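Local structure of anopheles Plasmodium-responsive Leucine-rich repeat protein 1B (Anopheles gambiae, 4XGO) at residues 25-30 with 49-54; 230-235 with 253-258; 278-283 with 297-302. The protein probably acts in the mosquito response to Plasmodium together with LRIM1, its leucine-rich repeat domain probably offering a protein-binding surface. All blocks are in the same frame, centred on the assembly; numbering follows the deposited sequence.

Contact 1 (25-30 with 49-54); sequences VEVLNL and IQKLYM
The carbonyl oxygen Glu26 O is gripped by two successive amides of the neighbouring coil: Gln50 N at 2.9 Å and Lys51 N at 3.1 Å. The Gln50 amide comes in tilted from the carbonyl plane, whereas Lys51 N meets the oxygen nearly head-on, so one acceptor ties the two segments together just ahead of the strands. From there the pairing is regular and parallel. Leu28 N donates to Lys51 O (2.9 Å), Leu28 O accepts from Tyr53 N, and Leu30 N closes the run on Tyr53 O at 2.7 Å.

On the face that carries Val27, Lys51 and Tyr53, the branch CG1 of Val27 stands anti to its backbone N (chi1 177°) and is thereby brought to within 3.5 Å of Tyr53 CE2, reaching the ring obliquely. The other branch, CG2, rests against the aliphatic part of Lys51. Asn29 OD1 lies near the plane of the Tyr53 ring, at its edge, with amide and ring planes 73° apart; OD1 accepts a hydrogen bond from Asn31 N.

The other face is apolar. Leu28 and Leu52 run side by side in the same direction, and Leu28 CD2 meets both Leu52 CD1 (3.9 Å) and Ile49 CD1 (3.7 Å).

Leu28, Asn29, Leu30 and Tyr53 also meet the second subunit. These are the first rungs of the leucine-rich repeat solenoid: strand 27-29 follows helix 12-23, whose Ser21 and Phe22 touch Val27, while strand 51-53 passes the pairing on to strand 75-77.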
loop_
_atom_site.group_PDB
_atom_site.type_symbol
_atom_site.label_atom_id
_atom_site.label_comp_id
_atom_site.label_asym_id
_atom_site.label_seq_id
_atom_site.Cartn_x
_atom_site.Cartn_y
_atom_site.Cartn_z
ATOM N N VAL A 25 0.511 11.742 30.162
ATOM C CA VAL A 25 -0.559 10.895 29.642
ATOM C C VAL A 25 -1.623 11.777 28.986
ATOM O O VAL A 25 -2.819 11.526 29.068
ATOM C CB VAL A 25 -1.145 9.969 30.724
ATOM C CG1 VAL A 25 -2.080 8.937 30.099
ATOM C CG2 VAL A 25 -0.024 9.266 31.481
ATOM N N GLU A 26 -1.160 12.842 28.344
ATOM C CA GLU A 26 -2.027 13.730 27.606
ATOM C C GLU A 26 -2.028 13.326 26.146
ATOM O O GLU A 26 -3.007 13.543 25.460
ATOM C CB GLU A 26 -1.553 15.168 27.737
ATOM C CG GLU A 26 -1.613 15.663 29.174
ATOM C CD GLU A 26 -1.368 17.150 29.309
ATOM O OE1 GLU A 26 -0.770 17.746 28.394
ATOM O OE2 GLU A 26 -1.770 17.716 30.358
ATOM N N VAL A 27 -0.912 12.776 25.676
ATOM C CA VAL A 27 -0.824 12.229 24.317
ATOM C C VAL A 27 -0.502 10.770 24.495
ATOM O O VAL A 27 0.444 10.433 25.195
ATOM C CB VAL A 27 0.256 12.932 23.476
ATOM C CG1 VAL A 27 0.389 12.290 22.089
ATOM C CG2 VAL A 27 -0.086 14.413 23.353
ATOM N N LEU A 28 -1.306 9.894 23.901
ATOM C CA LEU A 28 -1.079 8.471 24.017
ATOM C C LEU A 28 -0.853 7.902 22.636
ATOM O O LEU A 28 -1.752 7.915 21.797
ATOM C CB LEU A 28 -2.254 7.777 24.730
ATOM C CG LEU A 28 -2.157 6.251 24.815
ATOM C CD1 LEU A 28 -0.908 5.840 25.580
ATOM C CD2 LEU A 28 -3.386 5.620 25.441
ATOM N N ASN A 29 0.343 7.388 22.411
ATOM C CA ASN A 29 0.671 6.771 21.139
ATOM C C ASN A 29 0.572 5.241 21.193
ATOM O O ASN A 29 1.457 4.555 21.720
ATOM C CB ASN A 29 2.044 7.215 20.646
ATOM C CG ASN A 29 2.327 6.723 19.237
ATOM O OD1 ASN A 29 1.421 6.247 18.555
ATOM N ND2 ASN A 29 3.569 6.858 18.782
ATOM N N LEU A 30 -0.532 4.718 20.646
ATOM C CA LEU A 30 -0.739 3.299 20.494
ATOM C C LEU A 30 -0.631 2.907 19.033
ATOM O O LEU A 30 -1.109 1.842 18.620
ATOM C CB LEU A 30 -2.108 2.908 21.036
ATOM C CG LEU A 30 -2.378 3.239 22.494
ATOM C CD1 LEU A 30 -3.801 2.810 22.873
ATOM C CD2 LEU A 30 -1.339 2.604 23.402
ATOM N N ILE A 49 -6.339 11.694 28.720
ATOM C CA ILE A 49 -5.982 11.696 27.270
ATOM C C ILE A 49 -6.695 12.815 26.501
ATOM O O ILE A 49 -7.934 12.954 26.554
ATOM C CB ILE A 49 -6.304 10.340 26.619
ATOM C CG1 ILE A 49 -5.397 9.256 27.196
ATOM C CG2 ILE A 49 -6.144 10.418 25.091
ATOM C CD1 ILE A 49 -5.886 7.847 26.937
ATOM N N GLN A 50 -5.906 13.626 25.806
ATOM C CA GLN A 50 -6.434 14.624 24.895
ATOM C C GLN A 50 -6.171 14.240 23.440
ATOM O O GLN A 50 -6.959 14.576 22.580
ATOM C CB GLN A 50 -5.808 15.967 25.173
ATOM C CG GLN A 50 -6.225 16.531 26.525
ATOM C CD GLN A 50 -5.532 17.829 26.831
ATOM O OE1 GLN A 50 -5.083 18.531 25.927
ATOM N NE2 GLN A 50 -5.420 18.152 28.113
ATOM N N LYS A 51 -5.044 13.584 23.171
ATOM C CA LYS A 51 -4.724 13.113 21.807
ATOM C C LYS A 51 -4.456 11.623 21.827
ATOM O O LYS A 51 -3.562 11.143 22.535
ATOM C CB LYS A 51 -3.521 13.852 21.232
ATOM C CG LYS A 51 -3.681 15.353 21.214
ATOM C CD LYS A 51 -2.562 15.978 20.398
ATOM C CE LYS A 51 -2.664 17.489 20.438
ATOM N NZ LYS A 51 -1.514 18.115 19.731
ATOM N N LEU A 52 -5.239 10.879 21.048
ATOM C CA LEU A 52 -5.168 9.429 21.053
ATOM C C LEU A 52 -4.821 8.930 19.668
ATOM O O LEU A 52 -5.585 9.137 18.726
ATOM C CB LEU A 52 -6.502 8.836 21.490
ATOM C CG LEU A 52 -6.645 7.322 21.538
ATOM C CD1 LEU A 52 -5.566 6.710 22.409
ATOM C CD2 LEU A 52 -8.061 6.975 22.032
ATOM N N TYR A 53 -3.653 8.306 19.555
ATOM C CA TYR A 53 -3.171 7.801 18.276
ATOM C C TYR A 53 -3.245 6.285 18.260
ATOM O O TYR A 53 -2.592 5.626 19.080
ATOM C CB TYR A 53 -1.735 8.249 18.019
ATOM C CG TYR A 53 -1.433 9.716 18.188
ATOM C CD1 TYR A 53 -2.379 10.688 17.911
ATOM C CD2 TYR A 53 -0.150 10.132 18.577
ATOM C CE1 TYR A 53 -2.087 12.030 18.015
ATOM C CE2 TYR A 53 0.167 11.479 18.675
ATOM C CZ TYR A 53 -0.794 12.422 18.410
ATOM O OH TYR A 53 -0.490 13.766 18.499
ATOM N N MET A 54 -4.076 5.732 17.362
ATOM C CA MET A 54 -4.206 4.273 17.196
ATOM C C MET A 54 -4.101 3.858 15.719
ATOM O O MET A 54 -4.735 2.894 15.256
ATOM C CB MET A 54 -5.516 3.768 17.841
ATOM C CG MET A 54 -5.585 4.068 19.318
ATOM S SD MET A 54 -7.060 3.354 20.095
ATOM C CE MET A 54 -8.240 4.627 19.780
#

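Contact 2 (230-235 with 253-258); sequences RLYVSN and VLDLSH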
loop_
_atom_site.group_PDB
_atom_site.type_symbol
_atom_site.label_atom_id
_atom_site.label_comp_id
_atom_site.label_asym_id
_atom_site.label_seq_id
_atom_site.Cartn_x
_atom_site.Cartn_y
_atom_site.Cartn_z
ATOM N N ARG A 230 -6.585 29.496 -10.270
ATOM C CA ARG A 230 -6.204 28.288 -11.009
ATOM C C ARG A 230 -7.430 27.439 -11.287
ATOM O O ARG A 230 -8.184 27.092 -10.366
ATOM C CB ARG A 230 -5.159 27.482 -10.226
ATOM C CG ARG A 230 -3.965 28.317 -9.794
ATOM C CD ARG A 230 -2.927 27.457 -9.121
ATOM N NE ARG A 230 -1.732 28.227 -8.807
ATOM C CZ ARG A 230 -1.607 29.057 -7.769
ATOM N NH1 ARG A 230 -2.609 29.260 -6.910
ATOM N NH2 ARG A 230 -0.448 29.694 -7.587
ATOM N N LEU A 231 -7.619 27.122 -12.570
ATOM C CA LEU A 231 -8.741 26.318 -13.037
ATOM C C LEU A 231 -8.207 25.179 -13.898
ATOM O O LEU A 231 -7.596 25.397 -14.967
ATOM C CB LEU A 231 -9.740 27.182 -13.826
ATOM C CG LEU A 231 -10.871 26.426 -14.524
ATOM C CD1 LEU A 231 -11.781 25.740 -13.522
ATOM C CD2 LEU A 231 -11.671 27.361 -15.405
ATOM N N TYR A 232 -8.392 23.952 -13.408
ATOM C CA TYR A 232 -7.935 22.775 -14.100
ATOM C C TYR A 232 -9.123 21.977 -14.614
ATOM O O TYR A 232 -9.980 21.533 -13.835
ATOM C CB TYR A 232 -7.104 21.885 -13.183
ATOM C CG TYR A 232 -5.922 22.580 -12.565
ATOM C CD1 TYR A 232 -6.042 23.240 -11.355
ATOM C CD2 TYR A 232 -4.689 22.573 -13.193
ATOM C CE1 TYR A 232 -4.951 23.885 -10.778
ATOM C CE2 TYR A 232 -3.589 23.210 -12.621
ATOM C CZ TYR A 232 -3.734 23.863 -11.411
ATOM O OH TYR A 232 -2.653 24.502 -10.815
ATOM N N VAL A 233 -9.173 21.782 -15.924
ATOM C CA VAL A 233 -10.259 21.019 -16.522
ATOM C C VAL A 233 -9.710 20.094 -17.604
ATOM O O VAL A 233 -10.349 19.854 -18.626
ATOM C CB VAL A 233 -11.400 21.907 -17.088
ATOM C CG1 VAL A 233 -12.661 21.087 -17.222
ATOM C CG2 VAL A 233 -11.718 23.080 -16.184
ATOM N N SER A 234 -8.545 19.513 -17.351
ATOM C CA SER A 234 -7.946 18.601 -18.317
ATOM C C SER A 234 -8.698 17.275 -18.327
ATOM O O SER A 234 -9.404 16.924 -17.356
ATOM C CB SER A 234 -6.467 18.364 -18.018
ATOM O OG SER A 234 -6.302 17.478 -16.923
ATOM N N ASN A 235 -8.540 16.521 -19.411
ATOM C CA ASN A 235 -9.083 15.158 -19.447
ATOM C C ASN A 235 -10.565 15.112 -19.164
ATOM O O ASN A 235 -11.056 14.261 -18.406
ATOM C CB ASN A 235 -8.310 14.265 -18.467
ATOM C CG ASN A 235 -6.880 14.070 -18.897
ATOM O OD1 ASN A 235 -6.569 13.136 -19.658
ATOM N ND2 ASN A 235 -5.996 14.930 -18.415
ATOM N N VAL A 253 -3.772 30.430 -14.101
ATOM C CA VAL A 253 -3.549 29.095 -14.633
ATOM C C VAL A 253 -4.863 28.564 -15.219
ATOM O O VAL A 253 -5.880 28.572 -14.544
ATOM C CB VAL A 253 -3.062 28.131 -13.560
ATOM C CG1 VAL A 253 -2.926 26.727 -14.112
ATOM C CG2 VAL A 253 -1.742 28.609 -12.962
ATOM N N LEU A 254 -4.797 28.121 -16.464
ATOM C CA LEU A 254 -5.936 27.510 -17.149
ATOM C C LEU A 254 -5.469 26.284 -17.901
ATOM O O LEU A 254 -4.707 26.389 -18.871
ATOM C CB LEU A 254 -6.593 28.512 -18.100
ATOM C CG LEU A 254 -7.866 28.042 -18.814
ATOM C CD1 LEU A 254 -8.914 27.641 -17.778
ATOM C CD2 LEU A 254 -8.408 29.130 -19.742
ATOM N N ASP A 255 -5.900 25.111 -17.434
ATOM C CA ASP A 255 -5.500 23.841 -18.025
ATOM C C ASP A 255 -6.709 23.256 -18.779
ATOM O O ASP A 255 -7.649 22.787 -18.181
ATOM C CB ASP A 255 -4.980 22.871 -16.958
ATOM C CG ASP A 255 -4.437 21.589 -17.534
ATOM O OD1 ASP A 255 -4.519 21.356 -18.766
ATOM O OD2 ASP A 255 -3.945 20.747 -16.749
ATOM N N LEU A 256 -6.631 23.293 -20.102
ATOM C CA LEU A 256 -7.671 22.749 -20.990
ATOM C C LEU A 256 -7.160 21.542 -21.783
ATOM O O LEU A 256 -7.754 21.125 -22.792
ATOM C CB LEU A 256 -8.146 23.847 -21.943
ATOM C CG LEU A 256 -8.712 25.107 -21.312
ATOM C CD1 LEU A 256 -9.005 26.140 -22.385
ATOM C CD2 LEU A 256 -9.927 24.775 -20.473
ATOM N N SER A 257 -6.060 20.948 -21.337
ATOM C CA SER A 257 -5.421 19.905 -22.109
ATOM C C SER A 257 -6.188 18.594 -22.075
ATOM O O SER A 257 -7.002 18.350 -21.177
ATOM C CB SER A 257 -3.953 19.693 -21.661
ATOM O OG SER A 257 -3.871 19.259 -20.318
ATOM N N HIS A 258 -5.944 17.771 -23.097
ATOM C CA HIS A 258 -6.517 16.445 -23.198
ATOM C C HIS A 258 -8.036 16.505 -23.176
ATOM O O HIS A 258 -8.705 15.842 -22.375
ATOM C CB HIS A 258 -5.997 15.528 -22.097
ATOM C CG HIS A 258 -4.539 15.262 -22.177
ATOM N ND1 HIS A 258 -4.016 14.187 -22.854
ATOM C CD2 HIS A 258 -3.486 15.946 -21.682
ATOM C CE1 HIS A 258 -2.697 14.204 -22.749
ATOM N NE2 HIS A 258 -2.352 15.262 -22.048
HETATM O O HOH W 1 -5.600 19.421 -15.078
#
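Two successive coils of the leucine-rich repeat solenoid lie against each other here, paired through the short parallel strands 230-232 and 253-255 and the turns that follow them. Leu231 N donates to Val253 O, Leu231 O accepts from Asp255 N, and Val233 N bonds to Asp255 O at 2.9 Å. Past the strands the pairing resumes in the turns, where Asn235 N reaches Ser257 O at 3.0 Å.

On the inward face Leu231 and Leu254 point the same way, with Leu231 CD2 3.6 Å from Leu254 CD1. This repetition of leucines at matching positions in consecutive coils is the hallmark of the fold and builds its hydrophobic core. The other face is mixed. Val253 is straddled by two side chains: its CG2 lies against CG of the extended Arg230 side chain, and its CG1 approaches the Tyr232 ring obliquely, 3.9 Å from CE2. The guanidinium of Arg230 makes a salt bridge with Asp206. On the same ring, Tyr232 CD2 lies 3.8 Å from Asp255 CB, and ring and carboxylate planes are 78° apart.

The Asp255 carboxylate is held at both oxygens. With CG anti to the backbone N (chi1 -175°), it is carried toward Ser257, where OD1 accepts from Ser257 N at 3.0 Å, an Asx turn, and, on its syn lone pair, from Ser257 OG at 2.7 Å. OD2 accepts from a water that also hydrogen-bonds Ser234 OG, which in turn receives Asn235 ND2; the two turns are thus joined by a polar chain running through the water. Beyond it, the Asn235 amide lies alongside His258, 13° from parallel to the ring, with Asn235 OD1 3.5 Å from His258 CB.

Contact 3 (278-283 with 297-302); sequences YLDHNS and NLTLSH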
loop_
_atom_site.group_PDB
_atom_site.type_symbol
_atom_site.label_atom_id
_atom_site.label_comp_id
_atom_site.label_asym_id
_atom_site.label_seq_id
_atom_site.Cartn_x
_atom_site.Cartn_y
_atom_site.Cartn_z
ATOM N N TYR A 278 -2.625 25.704 -20.919
ATOM C CA TYR A 278 -2.341 24.399 -21.492
ATOM C C TYR A 278 -3.435 23.980 -22.466
ATOM O O TYR A 278 -4.569 23.722 -22.040
ATOM C CB TYR A 278 -2.199 23.351 -20.407
ATOM C CG TYR A 278 -1.185 23.750 -19.356
ATOM C CD1 TYR A 278 0.173 23.707 -19.633
ATOM C CD2 TYR A 278 -1.590 24.191 -18.122
ATOM C CE1 TYR A 278 1.112 24.097 -18.672
ATOM C CE2 TYR A 278 -0.672 24.567 -17.143
ATOM C CZ TYR A 278 0.675 24.513 -17.429
ATOM O OH TYR A 278 1.585 24.916 -16.447
ATOM N N LEU A 279 -3.076 23.911 -23.756
ATOM C CA LEU A 279 -4.016 23.542 -24.826
ATOM C C LEU A 279 -3.650 22.264 -25.543
ATOM O O LEU A 279 -4.324 21.864 -26.516
ATOM C CB LEU A 279 -4.117 24.666 -25.852
ATOM C CG LEU A 279 -4.559 26.017 -25.328
ATOM C CD1 LEU A 279 -4.516 27.023 -26.457
ATOM C CD2 LEU A 279 -5.944 25.922 -24.697
ATOM N N ASP A 280 -2.591 21.599 -25.086
ATOM C CA ASP A 280 -2.108 20.424 -25.779
ATOM C C ASP A 280 -3.150 19.302 -25.753
ATOM O O ASP A 280 -3.976 19.213 -24.839
ATOM C CB ASP A 280 -0.757 19.942 -25.193
ATOM C CG ASP A 280 -0.880 19.517 -23.755
ATOM O OD1 ASP A 280 -0.809 20.381 -22.867
ATOM O OD2 ASP A 280 -1.116 18.309 -23.511
ATOM N N HIS A 281 -3.066 18.434 -26.752
ATOM C CA HIS A 281 -3.924 17.260 -26.889
ATOM C C HIS A 281 -5.410 17.631 -27.040
ATOM O O HIS A 281 -6.248 17.348 -26.184
ATOM C CB HIS A 281 -3.686 16.265 -25.732
ATOM C CG HIS A 281 -2.342 15.620 -25.773
ATOM N ND1 HIS A 281 -1.227 16.186 -25.198
ATOM C CD2 HIS A 281 -1.926 14.469 -26.351
ATOM C CE1 HIS A 281 -0.185 15.393 -25.389
ATOM N NE2 HIS A 281 -0.579 14.359 -26.109
ATOM N N ASN A 282 -5.704 18.297 -28.146
ATOM C CA ASN A 282 -7.073 18.664 -28.514
ATOM C C ASN A 282 -7.149 18.577 -30.053
ATOM O O ASN A 282 -6.324 17.892 -30.667
ATOM C CB ASN A 282 -7.396 20.050 -27.964
ATOM C CG ASN A 282 -7.794 20.030 -26.506
ATOM O OD1 ASN A 282 -8.864 19.539 -26.177
ATOM N ND2 ASN A 282 -6.968 20.625 -25.624
ATOM N N SER A 283 -8.132 19.233 -30.669
ATOM C CA SER A 283 -8.282 19.233 -32.118
ATOM C C SER A 283 -8.368 20.683 -32.604
ATOM O O SER A 283 -9.111 20.996 -33.514
ATOM C CB SER A 283 -9.521 18.437 -32.495
ATOM O OG SER A 283 -9.395 17.066 -32.123
ATOM N N ASN A 297 4.176 29.825 -19.642
ATOM C CA ASN A 297 4.138 28.499 -20.223
ATOM C C ASN A 297 2.847 28.329 -21.024
ATOM O O ASN A 297 1.754 28.588 -20.527
ATOM C CB ASN A 297 4.279 27.410 -19.160
ATOM C CG ASN A 297 4.658 26.063 -19.755
ATOM O OD1 ASN A 297 4.657 25.891 -20.975
ATOM N ND2 ASN A 297 4.977 25.097 -18.897
ATOM N N LEU A 298 3.010 27.944 -22.283
ATOM C CA LEU A 298 1.897 27.740 -23.202
ATOM C C LEU A 298 2.149 26.413 -23.871
ATOM O O LEU A 298 3.224 26.216 -24.449
ATOM C CB LEU A 298 1.872 28.844 -24.265
ATOM C CG LEU A 298 0.865 28.738 -25.417
ATOM C CD1 LEU A 298 -0.563 28.843 -24.898
ATOM C CD2 LEU A 298 1.099 29.827 -26.447
ATOM N N THR A 299 1.198 25.488 -23.810
ATOM C CA THR A 299 1.369 24.223 -24.517
ATOM C C THR A 299 0.360 24.115 -25.655
ATOM O O THR A 299 -0.803 24.481 -25.509
ATOM C CB THR A 299 1.281 23.011 -23.594
ATOM O OG1 THR A 299 -0.019 22.949 -22.983
ATOM C CG2 THR A 299 2.366 23.088 -22.526
ATOM N N LEU A 300 0.843 23.654 -26.793
ATOM C CA LEU A 300 0.089 23.674 -28.056
ATOM C C LEU A 300 0.155 22.380 -28.871
ATOM O O LEU A 300 -0.511 22.276 -29.913
ATOM C CB LEU A 300 0.644 24.801 -28.937
ATOM C CG LEU A 300 0.599 26.213 -28.375
ATOM C CD1 LEU A 300 1.318 27.158 -29.317
ATOM C CD2 LEU A 300 -0.841 26.648 -28.134
ATOM N N SER A 301 0.934 21.397 -28.429
ATOM C CA SER A 301 1.189 20.227 -29.262
ATOM C C SER A 301 -0.034 19.325 -29.346
ATOM O O SER A 301 -0.992 19.477 -28.562
ATOM C CB SER A 301 2.403 19.418 -28.765
ATOM O OG SER A 301 2.158 18.881 -27.480
ATOM N N HIS A 302 -0.006 18.411 -30.321
ATOM C CA HIS A 302 -1.071 17.443 -30.538
ATOM C C HIS A 302 -2.423 18.130 -30.737
ATOM O O HIS A 302 -3.381 17.883 -29.988
ATOM C CB HIS A 302 -1.118 16.443 -29.392
ATOM C CG HIS A 302 0.135 15.642 -29.288
ATOM N ND1 HIS A 302 0.268 14.404 -29.882
ATOM C CD2 HIS A 302 1.336 15.927 -28.733
ATOM C CE1 HIS A 302 1.487 13.942 -29.660
ATOM N NE2 HIS A 302 2.151 14.846 -28.964
#
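The rings of His281 and His302 lie one over the other as an offset stack, their planes only 7° apart and their centroids 4.2 Å from each other. His281 NE2 sits over one face of the His302 ring toward its rim, 3.5 Å from His302 CG, while His302 CB covers the face of the His281 ring in a CH-pi contact. Each side chain has CG anti to its own carbonyl carbon (chi1 -68° and -63°), and these like first torsions, on similarly folded backbones, send both rings the same way.

Asp280 fixes the rotation of the first ring. Its OD2 accepts from His281 ND1 at 2.7 Å, almost in the ring plane and on the anti lone pair. The other oxygen, OD1, also uses its anti lone pair, for the hydroxyl of Thr299, with OG1 2.7 Å away. That OG1 stands at the edge of the Tyr278 ring, in its plane, while Thr299 CG2 lies 3.7 Å from Tyr278 CD1. On the opposite side of the backbone Leu279 and Leu300 run side by side.

Main-chain bonds hold the turns in this position: Leu279 N to Thr299 O, His281 N to Ser301 O at 2.9 Å, and Asn282 N to His302 O. Asn282 faces into the solenoid, where its ND2 donates to Leu279 O from above the carbonyl plane, and to Leu256 O, and its OD1 accepts from Leu261 N, as is usual for the asparagine position of the LxxLxLxxN repeat motif.

The carboxylate of Asp280 thus links a threonine hydroxyl to an imidazole. ND1 carries the proton in this bond; the carboxylate would tend to stabilise a charged His281 ring, which the imidazoles stacked on it, His258 and His302, might oppose.

All three contacts join successive coils of one leucine-rich repeat solenoid. In each, the leucine side belongs to the buried core, whereas the outer side, a mixture of polar, aromatic and valine side chains, lies nearer the surface; contact 3 has the one exposed residue, His302. Contact 1 lies toward the N-terminal end, its centre about 43 Å from that of contact 2, and is the one touched by the second subunit. Contacts 2 and 3 adjoin, their centres about 10 Å apart: strand 276-278 lies next to 253-255 in the parallel array, and His258 stacks on His281. Strand bonds and apolar packing dominate contact 1, whereas the hydrogen-bonded carboxylates of Asp255 and Asp280 shape the other two.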